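Local coordinates for protein D-mannose isomerase (Marinomonas mediterranea, PDB 5X32) that catalyses the reversible isomerization of D-mannose to D-fructose and, less efficiently, of D-lyxose to D-xylulose, but does not use D-glucose, at residues 9-14 and 339-344; 58-63 and 122-127; 216-221 and 296-301. One frame throughout, in Å; residues are numbered along the deposited sequence.

The three contacts tie together widely spaced parts of a largely helical chain whose family is built as an (alpha/alpha)6 barrel. Interaction 1 joins the first helix, 9-23, to helix 331-347 late in the chain, and encloses the others along the sequence. Interaction 2, between helices 52-69 and 112-127, closes before interaction 3 begins, where the loop before strand 222-223 meets strand 297-298 and the turn after it. Centres lie about 23 Å (1 and 2), 28 Å (1 and 3) and 32 Å (2 and 3) apart, and none touches another. The contacts are thus spread round the helical fold, each joining its own elements, with interaction 3 beside the probable catalytic His251.

Interaction 1 (9-14 and 339-344); sequences KTFLEA and TLWEFS
Phe11 presents the edge of its ring to one face of the Trp341 indole. The ring planes stand at 81° and the Phe11 ring is 5.0 Å, centroid to centroid, from the six-membered ring of Trp341, a T-shaped pair. CE2 of Phe11 leads, 3.5 Å from Trp341 CZ3, with CZ beside it at 3.6 Å from the same atom, so the edge comes down toward the rim of the indole rather than its middle. The Phe11 torsion sends CG anti to the backbone N (chi1 169°), and from there the ring runs out to meet the indole arriving from the opposite direction. Leu12 adds a second touch: its CD2 methyl approaches Trp341 CZ2 at 3.6 Å, oblique to the ring. The backbones stay apart, with 10.9 Å between the CA atoms of Leu12 and Trp341, and large side chains span the interval. Further aromatics surround the pair: Phe6 meets both rings, and His15 and Tyr337 make edge-to-face contacts with Trp341. Leu12 and Trp341 both also rest on Cys385 of helix 379-390. The arrangement is an aromatic cluster joining the first helix to a late one, in keeping with the (alpha/alpha)6 barrel of the N-acylglucosamine 2-epimerase family.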
loop_
_atom_site.group_PDB
_atom_site.type_symbol
_atom_site.label_atom_id
_atom_site.label_comp_id
_atom_site.label_asym_id
_atom_site.label_seq_id
_atom_site.Cartn_x
_atom_site.Cartn_y
_atom_site.Cartn_z
ATOM N N LYS A 9 21.775 5.146 -2.417
ATOM C CA LYS A 9 21.106 4.888 -3.695
ATOM C C LYS A 9 21.431 3.488 -4.219
ATOM O O LYS A 9 20.539 2.735 -4.646
ATOM C CB LYS A 9 21.525 5.944 -4.714
ATOM C CG LYS A 9 21.170 5.639 -6.147
ATOM C CD LYS A 9 21.215 6.914 -6.983
ATOM C CE LYS A 9 21.010 6.624 -8.467
ATOM N NZ LYS A 9 22.097 5.740 -8.978
ATOM N N THR A 10 22.708 3.128 -4.131
ATOM C CA THR A 10 23.160 1.827 -4.595
ATOM C C THR A 10 22.442 0.694 -3.892
ATOM O O THR A 10 21.948 -0.236 -4.567
ATOM C CB THR A 10 24.667 1.652 -4.399
ATOM O OG1 THR A 10 25.355 2.572 -5.251
ATOM C CG2 THR A 10 25.085 0.279 -4.789
ATOM N N PHE A 11 22.353 0.770 -2.556
ATOM C CA PHE A 11 21.706 -0.318 -1.834
ATOM C C PHE A 11 20.242 -0.467 -2.214
ATOM O O PHE A 11 19.791 -1.574 -2.537
ATOM C CB PHE A 11 21.771 -0.160 -0.337
ATOM C CG PHE A 11 20.882 -1.128 0.368
ATOM C CD1 PHE A 11 21.230 -2.466 0.431
ATOM C CD2 PHE A 11 19.691 -0.729 0.923
ATOM C CE1 PHE A 11 20.419 -3.381 1.049
ATOM C CE2 PHE A 11 18.875 -1.643 1.544
ATOM C CZ PHE A 11 19.240 -2.970 1.606
ATOM N N LEU A 12 19.508 0.646 -2.153
ATOM C CA LEU A 12 18.075 0.637 -2.408
ATOM C C LEU A 12 17.761 0.093 -3.800
ATOM O O LEU A 12 16.853 -0.732 -3.963
ATOM C CB LEU A 12 17.496 2.039 -2.225
ATOM C CG LEU A 12 17.490 2.461 -0.748
ATOM C CD1 LEU A 12 17.248 3.962 -0.596
ATOM C CD2 LEU A 12 16.480 1.661 0.078
ATOM N N GLU A 13 18.537 0.532 -4.788
ATOM C CA GLU A 13 18.368 0.063 -6.160
ATOM C C GLU A 13 18.694 -1.422 -6.294
ATOM O O GLU A 13 18.033 -2.150 -7.052
ATOM C CB GLU A 13 19.240 0.881 -7.099
ATOM C CG GLU A 13 18.553 2.150 -7.547
ATOM C CD GLU A 13 19.494 3.100 -8.254
ATOM O OE1 GLU A 13 20.675 2.722 -8.446
ATOM O OE2 GLU A 13 19.039 4.203 -8.650
ATOM N N ALA A 14 19.717 -1.859 -5.555
ATOM C CA ALA A 14 20.148 -3.256 -5.565
ATOM C C ALA A 14 19.054 -4.164 -5.012
ATOM O O ALA A 14 18.727 -5.215 -5.598
ATOM C CB ALA A 14 21.404 -3.412 -4.778
ATOM N N THR A 339 17.194 1.019 12.424
ATOM C CA THR A 339 16.711 -0.131 13.197
ATOM C C THR A 339 15.721 -0.969 12.385
ATOM O O THR A 339 15.754 -2.201 12.412
ATOM C CB THR A 339 16.065 0.295 14.531
ATOM O OG1 THR A 339 15.025 1.244 14.275
ATOM C CG2 THR A 339 17.110 0.923 15.429
ATOM N N LEU A 340 14.831 -0.300 11.666
ATOM C CA LEU A 340 13.828 -1.000 10.875
ATOM C C LEU A 340 14.472 -1.777 9.729
ATOM O O LEU A 340 14.132 -2.940 9.487
ATOM C CB LEU A 340 12.789 -0.012 10.358
ATOM C CG LEU A 340 11.895 0.517 11.481
ATOM C CD1 LEU A 340 11.222 1.821 11.080
ATOM C CD2 LEU A 340 10.856 -0.546 11.836
ATOM N N TRP A 341 15.424 -1.147 9.046
ATOM C CA TRP A 341 16.174 -1.866 8.029
ATOM C C TRP A 341 16.993 -3.028 8.618
ATOM O O TRP A 341 17.089 -4.085 8.003
ATOM C CB TRP A 341 17.090 -0.916 7.260
ATOM C CG TRP A 341 16.459 -0.375 6.019
ATOM C CD1 TRP A 341 16.032 0.906 5.813
ATOM C CD2 TRP A 341 16.157 -1.101 4.805
ATOM N NE1 TRP A 341 15.487 1.028 4.549
ATOM C CE2 TRP A 341 15.554 -0.186 3.911
ATOM C CE3 TRP A 341 16.349 -2.429 4.385
ATOM C CZ2 TRP A 341 15.139 -0.555 2.624
ATOM C CZ3 TRP A 341 15.924 -2.795 3.092
ATOM C CH2 TRP A 341 15.330 -1.860 2.237
ATOM N N GLU A 342 17.600 -2.842 9.787
ATOM C CA GLU A 342 18.390 -3.921 10.383
ATOM C C GLU A 342 17.504 -5.120 10.664
ATOM O O GLU A 342 17.805 -6.234 10.228
ATOM C CB GLU A 342 19.104 -3.452 11.649
ATOM C CG GLU A 342 20.345 -2.636 11.326
ATOM C CD GLU A 342 20.892 -1.846 12.515
ATOM O OE1 GLU A 342 20.450 -2.077 13.668
ATOM O OE2 GLU A 342 21.759 -0.974 12.280
ATOM N N PHE A 343 16.383 -4.884 11.339
ATOM C CA PHE A 343 15.459 -5.978 11.601
ATOM C C PHE A 343 15.045 -6.660 10.292
ATOM O O PHE A 343 15.016 -7.894 10.207
ATOM C CB PHE A 343 14.206 -5.482 12.326
ATOM C CG PHE A 343 13.112 -6.514 12.396
ATOM C CD1 PHE A 343 13.141 -7.514 13.346
ATOM C CD2 PHE A 343 12.083 -6.518 11.465
ATOM C CE1 PHE A 343 12.142 -8.473 13.405
ATOM C CE2 PHE A 343 11.088 -7.467 11.522
ATOM C CZ PHE A 343 11.122 -8.451 12.498
ATOM N N SER A 344 14.735 -5.847 9.281
ATOM C CA SER A 344 14.292 -6.361 7.988
ATOM C C SER A 344 15.332 -7.236 7.265
ATOM O O SER A 344 15.018 -8.310 6.730
ATOM C CB SER A 344 13.890 -5.191 7.088
ATOM O OG SER A 344 12.755 -4.532 7.613
#

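Interaction 2 (58-63 and 122-127); sequences FIFNFA and YSNALQ
Asn124 lies against Ala63 and Phe60, where helix 112-127 runs beside helix 52-69; the CA atoms of Ala63 and Asn124 are 5.9 Å apart, close enough for short side chains to fill the interface. Along the second helix, Tyr122 comes first and starts out away from helix 52-69, its hydroxyl hydrogen-bonded to that of Tyr96. Ser123 packs on helix 173-190 and bonds through OG to the Ile119 carbonyl. Asn124 then carries the contact. Its CB meets the Ala63 methyl CB at 3.5 Å, and with CG anti to the carbonyl carbon (chi1 -82°) the amide is brought to both partners. OD1 is 3.8 Å from Ala63 CB, while ND2 comes to 3.5 Å from Phe60 CD2. The amide and ring planes are 75° apart, and the approach is oblique to the ring. The polar ends bond outside the two segments: Gln64 NE2 donates to OD1, and ND2 donates to the Leu120 carbonyl one turn back, which together fix the amide's rotation. A leucine here would probably leave Gln64 and the Leu120 carbonyl without these partners and crowd its branched end against Phe60. Further on, Leu126 packs on helix 173-190. The side chain of Phe60, which meets Tyr379 edge-to-face, is about 8 Å from that of His380, a probable proton donor/acceptor. Chemically, residues 58-63 and 122-127 meet by van der Waals contact, and the Gln64-Asn124 bond just past the first segment adds a polar tie between the same helices; the buried amide keeps a hydrogen-bond partner at both OD1 and ND2.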
loop_
_atom_site.group_PDB
_atom_site.type_symbol
_atom_site.label_atom_id
_atom_site.label_comp_id
_atom_site.label_asym_id
_atom_site.label_seq_id
_atom_site.Cartn_x
_atom_site.Cartn_y
_atom_site.Cartn_z
ATOM N N PHE A 58 0.797 -5.514 -9.298
ATOM C CA PHE A 58 1.871 -5.945 -10.205
ATOM C C PHE A 58 2.083 -4.907 -11.302
ATOM O O PHE A 58 3.215 -4.665 -11.745
ATOM C CB PHE A 58 1.559 -7.308 -10.828
ATOM C CG PHE A 58 2.089 -8.469 -10.031
ATOM C CD1 PHE A 58 3.450 -8.612 -9.815
ATOM C CD2 PHE A 58 1.233 -9.409 -9.493
ATOM C CE1 PHE A 58 3.945 -9.669 -9.088
ATOM C CE2 PHE A 58 1.729 -10.476 -8.770
ATOM C CZ PHE A 58 3.085 -10.603 -8.567
ATOM N N ILE A 59 0.997 -4.242 -11.677
ATOM C CA ILE A 59 1.088 -3.157 -12.634
ATOM C C ILE A 59 1.950 -2.071 -12.036
ATOM O O ILE A 59 2.889 -1.598 -12.689
ATOM C CB ILE A 59 -0.293 -2.609 -13.013
ATOM C CG1 ILE A 59 -0.978 -3.605 -13.961
ATOM C CG2 ILE A 59 -0.166 -1.243 -13.686
ATOM C CD1 ILE A 59 -2.431 -3.333 -14.201
ATOM N N PHE A 60 1.684 -1.724 -10.779
ATOM C CA PHE A 60 2.561 -0.791 -10.079
ATOM C C PHE A 60 4.037 -1.242 -10.101
ATOM O O PHE A 60 4.931 -0.441 -10.400
ATOM C CB PHE A 60 2.095 -0.618 -8.627
ATOM C CG PHE A 60 2.995 0.247 -7.811
ATOM C CD1 PHE A 60 4.085 -0.288 -7.150
ATOM C CD2 PHE A 60 2.775 1.610 -7.737
ATOM C CE1 PHE A 60 4.922 0.529 -6.417
ATOM C CE2 PHE A 60 3.608 2.422 -7.002
ATOM C CZ PHE A 60 4.675 1.885 -6.341
ATOM N N ASN A 61 4.278 -2.518 -9.796
ATOM C CA ASN A 61 5.629 -3.068 -9.812
ATOM C C ASN A 61 6.348 -2.764 -11.104
ATOM O O ASN A 61 7.363 -2.062 -11.130
ATOM C CB ASN A 61 5.615 -4.589 -9.662
ATOM C CG ASN A 61 5.415 -5.055 -8.245
ATOM O OD1 ASN A 61 4.884 -4.328 -7.389
ATOM N ND2 ASN A 61 5.838 -6.298 -7.983
ATOM N N PHE A 62 5.787 -3.272 -12.196
ATOM C CA PHE A 62 6.518 -3.255 -13.460
ATOM C C PHE A 62 6.599 -1.843 -14.008
ATOM O O PHE A 62 7.611 -1.462 -14.598
ATOM C CB PHE A 62 5.871 -4.201 -14.466
ATOM C CG PHE A 62 6.064 -5.647 -14.121
ATOM C CD1 PHE A 62 7.327 -6.214 -14.154
ATOM C CD2 PHE A 62 4.988 -6.435 -13.754
ATOM C CE1 PHE A 62 7.518 -7.544 -13.837
ATOM C CE2 PHE A 62 5.166 -7.754 -13.424
ATOM C CZ PHE A 62 6.437 -8.318 -13.474
ATOM N N ALA A 63 5.559 -1.049 -13.775
ATOM C CA ALA A 63 5.596 0.338 -14.217
ATOM C C ALA A 63 6.705 1.108 -13.507
ATOM O O ALA A 63 7.551 1.722 -14.154
ATOM C CB ALA A 63 4.262 1.002 -14.000
ATOM N N TYR A 122 -3.842 2.743 -13.052
ATOM C CA TYR A 122 -4.012 3.605 -14.235
ATOM C C TYR A 122 -3.041 4.779 -14.225
ATOM O O TYR A 122 -2.514 5.116 -15.290
ATOM C CB TYR A 122 -5.462 4.114 -14.373
ATOM C CG TYR A 122 -6.416 3.021 -14.813
ATOM C CD1 TYR A 122 -5.938 1.908 -15.485
ATOM C CD2 TYR A 122 -7.773 3.074 -14.510
ATOM C CE1 TYR A 122 -6.780 0.893 -15.875
ATOM C CE2 TYR A 122 -8.629 2.060 -14.898
ATOM C CZ TYR A 122 -8.124 0.968 -15.585
ATOM O OH TYR A 122 -8.944 -0.066 -15.979
ATOM N N SER A 123 -2.774 5.370 -13.049
ATOM C CA SER A 123 -1.757 6.419 -12.958
ATOM C C SER A 123 -0.461 5.894 -13.535
ATOM O O SER A 123 0.118 6.492 -14.440
ATOM C CB SER A 123 -1.506 6.866 -11.515
ATOM O OG SER A 123 -2.664 7.400 -10.912
ATOM N N ASN A 124 -0.043 4.726 -13.068
ATOM C CA ASN A 124 1.231 4.206 -13.538
ATOM C C ASN A 124 1.233 3.926 -15.050
ATOM O O ASN A 124 2.234 4.194 -15.756
ATOM C CB ASN A 124 1.600 2.967 -12.735
ATOM C CG ASN A 124 2.230 3.333 -11.408
ATOM O OD1 ASN A 124 3.446 3.508 -11.320
ATOM N ND2 ASN A 124 1.398 3.510 -10.375
ATOM N N ALA A 125 0.105 3.418 -15.545
ATOM C CA ALA A 125 -0.072 3.238 -16.984
ATOM C C ALA A 125 0.187 4.556 -17.703
ATOM O O ALA A 125 0.949 4.611 -18.667
ATOM C CB ALA A 125 -1.468 2.723 -17.305
ATOM N N LEU A 126 -0.463 5.612 -17.231
ATOM C CA LEU A 126 -0.292 6.925 -17.823
ATOM C C LEU A 126 1.165 7.363 -17.835
ATOM O O LEU A 126 1.664 7.784 -18.882
ATOM C CB LEU A 126 -1.128 7.970 -17.087
ATOM C CG LEU A 126 -1.032 9.367 -17.698
ATOM C CD1 LEU A 126 -1.680 9.364 -19.044
ATOM C CD2 LEU A 126 -1.653 10.417 -16.808
ATOM N N GLN A 127 1.850 7.240 -16.695
ATOM C CA GLN A 127 3.202 7.775 -16.619
ATOM C C GLN A 127 4.132 6.976 -17.501
ATOM O O GLN A 127 5.194 7.483 -17.828
ATOM C CB GLN A 127 3.796 7.772 -15.212
ATOM C CG GLN A 127 2.805 7.673 -14.108
ATOM C CD GLN A 127 3.344 8.207 -12.788
ATOM O OE1 GLN A 127 3.513 9.420 -12.588
ATOM N NE2 GLN A 127 3.839 7.285 -11.973
#

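Interaction 3 (216-221 and 296-301); sequences SNEVWE and YGYAPD
Glu218 reaches across to the hydroxyl of Tyr298 and takes a hydrogen bond from it. Followed outward from CB, the glutamate starts with CG anti to its own carbonyl carbon (chi1 -61°) and continues extended. CB and CG meet nothing of the other segment, though the side chain also touches Leu281 and Gln252, and the first approach across the contact comes at CD, 3.4 Å from Tyr298 OH. At the tip the two oxygens part. OE2 accepts from Tyr298 OH; the modelled separation of these two atoms, 2.3 Å, is too short to be taken literally at this resolution. OE2 lies at the edge of the phenol, near the ring plane, and the carboxylate is only 19° from that plane, so the two flat groups are nearly coplanar. OE1 lies 3.8 Å from Tyr298 CE1 and looks to other partners: Ser216 OG donates at 2.7 Å to the anti lone pair of OE1, and Lys285 NZ forms a salt bridge with the same oxygen. Tyr298 holds CG between its backbone N and carbonyl carbon (chi1 50°), which swings the phenol over to meet the acid. Two residues on in each segment, Trp220 CZ3 touches Pro300 CD at 3.8 Å, oblique to the indole, whose NE1 is bonded to the Asp230 carbonyl. Next in sequence, Glu221 OE2 is hydrogen-bonded to ND1 of His251, a probable proton donor/acceptor, which places the loop beside the likely active site. The chemistry implies a buried carboxylate whose charge is probably balanced by Lys285 and stabilised by two hydroxyls, with the apolar contact of Trp220 and Pro300 beside it.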
loop_
_atom_site.group_PDB
_atom_site.type_symbol
_atom_site.label_atom_id
_atom_site.label_comp_id
_atom_site.label_asym_id
_atom_site.label_seq_id
_atom_site.Cartn_x
_atom_site.Cartn_y
_atom_site.Cartn_z
ATOM N N SER A 216 -6.136 8.199 22.059
ATOM C CA SER A 216 -4.734 8.473 21.749
ATOM C C SER A 216 -4.586 9.396 20.539
ATOM O O SER A 216 -3.481 9.865 20.212
ATOM C CB SER A 216 -3.980 7.167 21.497
ATOM O OG SER A 216 -4.689 6.349 20.572
ATOM N N ASN A 217 -5.718 9.647 19.887
ATOM C CA ASN A 217 -5.780 10.397 18.637
ATOM C C ASN A 217 -5.051 9.694 17.507
ATOM O O ASN A 217 -4.527 10.346 16.602
ATOM C CB ASN A 217 -5.197 11.799 18.816
ATOM C CG ASN A 217 -5.895 12.591 19.914
ATOM O OD1 ASN A 217 -7.129 12.668 19.952
ATOM N ND2 ASN A 217 -5.106 13.197 20.804
ATOM N N GLU A 218 -5.018 8.363 17.575
ATOM C CA GLU A 218 -4.474 7.529 16.503
ATOM C C GLU A 218 -5.607 7.046 15.581
ATOM O O GLU A 218 -6.765 6.951 16.000
ATOM C CB GLU A 218 -3.730 6.329 17.093
ATOM C CG GLU A 218 -2.548 6.679 17.967
ATOM C CD GLU A 218 -1.963 5.451 18.672
ATOM O OE1 GLU A 218 -2.483 5.056 19.745
ATOM O OE2 GLU A 218 -0.979 4.876 18.157
ATOM N N VAL A 219 -5.282 6.701 14.338
ATOM C CA VAL A 219 -6.324 6.244 13.412
ATOM C C VAL A 219 -6.778 4.819 13.687
ATOM O O VAL A 219 -5.988 3.886 13.640
ATOM C CB VAL A 219 -5.876 6.337 11.972
ATOM C CG1 VAL A 219 -7.068 6.175 11.078
ATOM C CG2 VAL A 219 -5.192 7.674 11.732
ATOM N N TRP A 220 -8.062 4.684 13.987
ATOM C CA TRP A 220 -8.706 3.419 14.287
ATOM C C TRP A 220 -9.244 2.847 12.969
ATOM O O TRP A 220 -9.520 3.605 12.038
ATOM C CB TRP A 220 -9.817 3.648 15.319
ATOM C CG TRP A 220 -10.511 2.431 15.821
ATOM C CD1 TRP A 220 -11.739 1.962 15.434
ATOM C CD2 TRP A 220 -10.045 1.541 16.841
ATOM N NE1 TRP A 220 -12.050 0.818 16.135
ATOM C CE2 TRP A 220 -11.026 0.538 17.002
ATOM C CE3 TRP A 220 -8.882 1.477 17.616
ATOM C CZ2 TRP A 220 -10.881 -0.505 17.914
ATOM C CZ3 TRP A 220 -8.739 0.440 18.515
ATOM C CH2 TRP A 220 -9.733 -0.533 18.662
ATOM N N GLU A 221 -9.365 1.527 12.867
ATOM C CA GLU A 221 -9.670 0.929 11.573
ATOM C C GLU A 221 -11.156 0.975 11.228
ATOM O O GLU A 221 -11.544 1.286 10.091
ATOM C CB GLU A 221 -9.190 -0.535 11.510
ATOM C CG GLU A 221 -7.683 -0.791 11.666
ATOM C CD GLU A 221 -6.861 -0.244 10.502
ATOM O OE1 GLU A 221 -7.395 -0.153 9.377
ATOM O OE2 GLU A 221 -5.649 0.000 10.676
ATOM N N TYR A 296 2.141 -6.237 15.078
ATOM C CA TYR A 296 1.073 -5.961 14.135
ATOM C C TYR A 296 -0.026 -5.064 14.691
ATOM O O TYR A 296 -0.593 -4.257 13.969
ATOM C CB TYR A 296 0.468 -7.280 13.670
ATOM C CG TYR A 296 -0.496 -7.168 12.520
ATOM C CD1 TYR A 296 -0.128 -6.545 11.331
ATOM C CD2 TYR A 296 -1.760 -7.716 12.611
ATOM C CE1 TYR A 296 -1.002 -6.477 10.260
ATOM C CE2 TYR A 296 -2.641 -7.650 11.556
ATOM C CZ TYR A 296 -2.266 -7.027 10.383
ATOM O OH TYR A 296 -3.167 -6.971 9.337
ATOM N N GLY A 297 -0.318 -5.190 15.977
ATOM C CA GLY A 297 -1.408 -4.431 16.545
ATOM C C GLY A 297 -1.384 -4.374 18.056
ATOM O O GLY A 297 -0.976 -5.337 18.727
ATOM N N TYR A 298 -1.807 -3.223 18.583
ATOM C CA TYR A 298 -1.927 -3.014 20.026
ATOM C C TYR A 298 -3.299 -2.444 20.362
ATOM O O TYR A 298 -4.009 -1.945 19.483
ATOM C CB TYR A 298 -0.817 -2.092 20.551
ATOM C CG TYR A 298 -0.633 -0.794 19.778
ATOM C CD1 TYR A 298 -1.514 0.274 19.936
ATOM C CD2 TYR A 298 0.439 -0.631 18.902
ATOM C CE1 TYR A 298 -1.346 1.460 19.229
ATOM C CE2 TYR A 298 0.617 0.550 18.198
ATOM C CZ TYR A 298 -0.278 1.596 18.375
ATOM O OH TYR A 298 -0.099 2.766 17.674
ATOM N N ALA A 299 -3.676 -2.529 21.635
ATOM C CA ALA A 299 -4.962 -1.996 22.084
ATOM C C ALA A 299 -4.848 -0.493 22.271
ATOM O O ALA A 299 -3.738 0.039 22.307
ATOM C CB ALA A 299 -5.393 -2.668 23.365
ATOM N N PRO A 300 -5.993 0.209 22.341
ATOM C CA PRO A 300 -5.983 1.634 22.727
ATOM C C PRO A 300 -5.300 1.785 24.079
ATOM O O PRO A 300 -4.672 2.794 24.400
ATOM C CB PRO A 300 -7.467 2.003 22.798
ATOM C CG PRO A 300 -8.215 0.692 22.748
ATOM C CD PRO A 300 -7.349 -0.263 22.007
ATOM N N ASP A 301 -5.468 0.737 24.870
ATOM C CA ASP A 301 -4.645 0.442 26.030
ATOM C C ASP A 301 -3.143 0.684 25.798
ATOM O O ASP A 301 -2.439 1.162 26.681
ATOM C CB ASP A 301 -4.872 -1.025 26.403
ATOM C CG ASP A 301 -4.420 -1.359 27.788
ATOM O OD1 ASP A 301 -3.643 -0.580 28.375
ATOM O OD2 ASP A 301 -4.827 -2.436 28.273
#